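Local coordinates for protein parahox neighbor (Phaeodactylum tricornutum CCAP 1055/1, PDB 5Z5M) that probably converts 5-hydroxyisourate to (S)-allantoin in urate degradation, joining a decarboxylase that acts on OHCU to a transthyretin-like hydroxyisourate hydrolase in one chain, at residues N61-L72 with F155-H163. Residues are numbered along the deposited sequence; the frame is centred on the assembly and turned at random.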
loop_
_atom_site.group_PDB
_atom_site.type_symbol
_atom_site.label_atom_id
_atom_site.label_comp_id
_atom_site.label_asym_id
_atom_site.label_seq_id
_atom_site.Cartn_x
_atom_site.Cartn_y
_atom_site.Cartn_z
ATOM N N ASN A 61 -25.779 -6.434 23.843
ATOM C CA ASN A 61 -25.989 -7.022 22.525
ATOM C C ASN A 61 -26.954 -8.204 22.550
ATOM O O ASN A 61 -27.648 -8.468 21.567
ATOM C CB ASN A 61 -24.654 -7.453 21.914
ATOM C CG ASN A 61 -23.887 -6.288 21.310
ATOM O OD1 ASN A 61 -24.442 -5.207 21.090
ATOM N ND2 ASN A 61 -22.606 -6.501 21.039
ATOM N N LYS A 62 -27.015 -8.908 23.676
ATOM C CA LYS A 62 -27.892 -10.065 23.768
ATOM C C LYS A 62 -29.297 -9.698 24.253
ATOM O O LYS A 62 -30.145 -10.571 24.424
ATOM C CB LYS A 62 -27.261 -11.124 24.680
ATOM C CG LYS A 62 -26.046 -11.791 24.050
ATOM C CD LYS A 62 -25.335 -12.727 25.014
ATOM C CE LYS A 62 -23.999 -13.184 24.439
ATOM N NZ LYS A 62 -23.234 -14.037 25.390
ATOM N N SER A 63 -29.540 -8.407 24.465
ATOM C CA SER A 63 -30.844 -7.950 24.942
ATOM C C SER A 63 -31.834 -7.810 23.786
ATOM O O SER A 63 -31.445 -7.861 22.623
ATOM C CB SER A 63 -30.706 -6.620 25.694
ATOM O OG SER A 63 -30.395 -5.549 24.814
ATOM N N SER A 64 -33.114 -7.645 24.111
ATOM C CA SER A 64 -34.151 -7.555 23.088
ATOM C C SER A 64 -34.060 -6.248 22.303
ATOM O O SER A 64 -33.493 -5.263 22.782
ATOM C CB SER A 64 -35.543 -7.681 23.716
ATOM O OG SER A 64 -35.889 -6.500 24.422
ATOM N N LYS A 65 -34.619 -6.249 21.096
ATOM C CA LYS A 65 -34.645 -5.045 20.274
ATOM C C LYS A 65 -35.330 -3.915 21.029
ATOM O O LYS A 65 -34.921 -2.756 20.943
ATOM C CB LYS A 65 -35.352 -5.305 18.941
ATOM C CG LYS A 65 -35.850 -4.039 18.253
ATOM C CD LYS A 65 -36.268 -4.299 16.817
ATOM C CE LYS A 65 -35.125 -4.022 15.854
ATOM N NZ LYS A 65 -34.800 -2.569 15.788
ATOM N N ASP A 66 -36.365 -4.269 21.787
ATOM C CA ASP A 66 -37.100 -3.296 22.583
ATOM C C ASP A 66 -36.202 -2.673 23.649
ATOM O O ASP A 66 -36.256 -1.469 23.892
ATOM C CB ASP A 66 -38.323 -3.952 23.231
ATOM N N GLN A 67 -35.377 -3.499 24.284
ATOM C CA GLN A 67 -34.423 -3.019 25.276
ATOM C C GLN A 67 -33.367 -2.127 24.632
ATOM O O GLN A 67 -32.948 -1.126 25.214
ATOM C CB GLN A 67 -33.739 -4.190 25.987
ATOM C CG GLN A 67 -34.638 -4.965 26.934
ATOM C CD GLN A 67 -33.942 -6.179 27.520
ATOM O OE1 GLN A 67 -33.806 -7.211 26.858
ATOM N NE2 GLN A 67 -33.491 -6.060 28.764
ATOM N N LYS A 68 -32.936 -2.496 23.431
ATOM C CA LYS A 68 -31.916 -1.727 22.727
ATOM C C LYS A 68 -32.447 -0.362 22.297
ATOM O O LYS A 68 -31.780 0.653 22.489
ATOM C CB LYS A 68 -31.398 -2.510 21.518
ATOM C CG LYS A 68 -30.472 -3.675 21.899
ATOM C CD LYS A 68 -30.102 -4.529 20.699
ATOM C CE LYS A 68 -29.368 -5.780 21.131
ATOM N NZ LYS A 68 -28.894 -6.588 19.981
ATOM N N LEU A 69 -33.651 -0.333 21.734
ATOM C CA LEU A 69 -34.235 0.930 21.291
ATOM C C LEU A 69 -34.439 1.880 22.471
ATOM O O LEU A 69 -34.245 3.094 22.346
ATOM C CB LEU A 69 -35.560 0.694 20.569
ATOM C CG LEU A 69 -36.102 1.911 19.815
ATOM C CD1 LEU A 69 -35.120 2.343 18.729
ATOM C CD2 LEU A 69 -37.475 1.622 19.227
ATOM N N GLU A 70 -34.813 1.322 23.619
ATOM C CA GLU A 70 -34.999 2.124 24.824
ATOM C C GLU A 70 -33.676 2.674 25.347
ATOM O O GLU A 70 -33.629 3.765 25.916
ATOM C CB GLU A 70 -35.698 1.307 25.916
ATOM C CG GLU A 70 -37.191 1.093 25.690
ATOM C CD GLU A 70 -38.035 2.327 25.993
ATOM O OE1 GLU A 70 -37.506 3.459 25.949
ATOM O OE2 GLU A 70 -39.242 2.163 26.280
ATOM N N LEU A 71 -32.601 1.914 25.165
ATOM C CA LEU A 71 -31.283 2.387 25.558
ATOM C C LEU A 71 -30.899 3.592 24.701
ATOM O O LEU A 71 -30.372 4.582 25.205
ATOM C CB LEU A 71 -30.244 1.272 25.428
ATOM C CG LEU A 71 -28.836 1.549 25.963
ATOM C CD1 LEU A 71 -28.268 0.295 26.607
ATOM C CD2 LEU A 71 -27.918 2.026 24.853
ATOM N N LEU A 72 -31.168 3.500 23.403
ATOM C CA LEU A 72 -30.896 4.605 22.488
ATOM C C LEU A 72 -31.704 5.852 22.848
ATOM O O LEU A 72 -31.168 6.957 22.876
ATOM C CB LEU A 72 -31.193 4.198 21.044
ATOM C CG LEU A 72 -30.341 3.081 20.442
ATOM C CD1 LEU A 72 -30.709 2.859 18.985
ATOM C CD2 LEU A 72 -28.853 3.386 20.588
ATOM N N PHE A 155 -29.725 2.327 13.139
ATOM C CA PHE A 155 -29.915 1.617 14.401
ATOM C C PHE A 155 -28.610 0.926 14.801
ATOM O O PHE A 155 -28.207 0.968 15.961
ATOM C CB PHE A 155 -31.059 0.606 14.284
ATOM C CG PHE A 155 -31.402 -0.082 15.577
ATOM C CD1 PHE A 155 -32.144 0.569 16.548
ATOM C CD2 PHE A 155 -31.000 -1.386 15.812
ATOM C CE1 PHE A 155 -32.468 -0.061 17.736
ATOM C CE2 PHE A 155 -31.324 -2.026 16.996
ATOM C CZ PHE A 155 -32.058 -1.363 17.959
ATOM N N MET A 156 -27.956 0.307 13.824
ATOM C CA MET A 156 -26.636 -0.295 14.015
ATOM C C MET A 156 -25.559 0.726 14.358
ATOM O O MET A 156 -24.734 0.505 15.242
ATOM C CB MET A 156 -26.219 -1.059 12.759
ATOM C CG MET A 156 -26.907 -2.383 12.605
ATOM S SD MET A 156 -26.480 -3.420 14.012
ATOM C CE MET A 156 -24.692 -3.434 13.880
ATOM N N VAL A 157 -25.549 1.835 13.629
ATOM C CA VAL A 157 -24.554 2.873 13.855
ATOM C C VAL A 157 -24.723 3.490 15.242
ATOM O O VAL A 157 -23.747 3.718 15.945
ATOM C CB VAL A 157 -24.637 3.983 12.782
ATOM C CG1 VAL A 157 -23.659 5.105 13.096
ATOM C CG2 VAL A 157 -24.373 3.404 11.394
ATOM N N ALA A 158 -25.968 3.750 15.629
ATOM C CA ALA A 158 -26.248 4.349 16.932
ATOM C C ALA A 158 -25.769 3.444 18.063
ATOM O O ALA A 158 -25.200 3.913 19.047
ATOM C CB ALA A 158 -27.737 4.633 17.075
ATOM N N LEU A 159 -26.013 2.149 17.918
ATOM C CA LEU A 159 -25.599 1.187 18.935
ATOM C C LEU A 159 -24.077 1.121 19.032
ATOM O O LEU A 159 -23.531 0.970 20.122
ATOM C CB LEU A 159 -26.175 -0.199 18.639
ATOM C CG LEU A 159 -27.674 -0.388 18.886
ATOM C CD1 LEU A 159 -28.130 -1.744 18.372
ATOM C CD2 LEU A 159 -28.015 -0.230 20.361
ATOM N N GLU A 160 -23.393 1.240 17.899
ATOM C CA GLU A 160 -21.932 1.312 17.910
ATOM C C GLU A 160 -21.480 2.552 18.677
ATOM O O GLU A 160 -20.536 2.493 19.462
ATOM C CB GLU A 160 -21.372 1.319 16.483
ATOM C CG GLU A 160 -21.464 -0.036 15.787
ATOM C CD GLU A 160 -21.050 -0.005 14.323
ATOM O OE1 GLU A 160 -20.796 1.096 13.777
ATOM O OE2 GLU A 160 -20.975 -1.097 13.719
ATOM N N GLN A 161 -22.174 3.670 18.462
ATOM C CA GLN A 161 -21.851 4.910 19.160
ATOM C C GLN A 161 -22.056 4.800 20.677
ATOM O O GLN A 161 -21.235 5.306 21.441
ATOM C CB GLN A 161 -22.675 6.080 18.602
ATOM C CG GLN A 161 -22.464 6.362 17.101
ATOM C CD GLN A 161 -21.036 6.765 16.739
ATOM O OE1 GLN A 161 -20.409 7.580 17.417
ATOM N NE2 GLN A 161 -20.522 6.194 15.659
ATOM N N VAL A 162 -23.123 4.138 21.134
ATOM C CA VAL A 162 -23.338 4.066 22.579
ATOM C C VAL A 162 -22.280 3.184 23.254
ATOM O O VAL A 162 -21.888 3.453 24.384
ATOM C CB VAL A 162 -24.759 3.555 22.962
ATOM C CG1 VAL A 162 -25.832 4.448 22.353
ATOM C CG2 VAL A 162 -24.962 2.111 22.568
ATOM N N HIS A 163 -21.803 2.154 22.562
ATOM C CA HIS A 163 -20.738 1.321 23.114
ATOM C C HIS A 163 -19.453 2.121 23.211
ATOM O O HIS A 163 -18.669 1.931 24.134
ATOM C CB HIS A 163 -20.499 0.069 22.267
ATOM C CG HIS A 163 -21.615 -0.927 22.334
ATOM N ND1 HIS A 163 -22.175 -1.338 23.521
ATOM C CD2 HIS A 163 -22.262 -1.604 21.356
ATOM C CE1 HIS A 163 -23.129 -2.220 23.275
ATOM N NE2 HIS A 163 -23.196 -2.403 21.967
#
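L72 is a knob in the hole lined by F155, A158, L159 and V162. Its branches divide the work: CD1 meets F155 CE1 at 3.6 Å, while CD2 lies 3.7 Å from both L159 CD2 and V162 CG1. The packing is reciprocal, since F155 seats among K65, K68, L69 and L72. With CG anti to the backbone N (chi1 -175°), the F155 ring reaches across to the other helix, where L69 CD1 lies at its edge, 3.7 Å from F155 CE1. K65, its chain bent at chi3 and chi4, brings NZ over one face, 3.7 Å from the F155 ring centroid and 13° off the normal, a cation-pi contact. A leucine in place of F155 would probably cost the ammonium its aromatic partner and leave L69 and L72 less tightly packed. K68 NZ donates a hydrogen bond to N61 O and forms a salt bridge with E152 of a second subunit. At the polar edge, H163 NE2 donates to N61 OD1 (3.2 Å) from above the carbonyl plane, amide and ring perpendicular; H163 ND1 is hydrogen-bonded to Y26 OH. The reciprocal knobs, with axes of segments 65-72 and 155-163 crossing at 65°, are knobs-into-holes packing in the helical OHCU decarboxylase domain, the K65/K68/F155 edge joining a subunit interface.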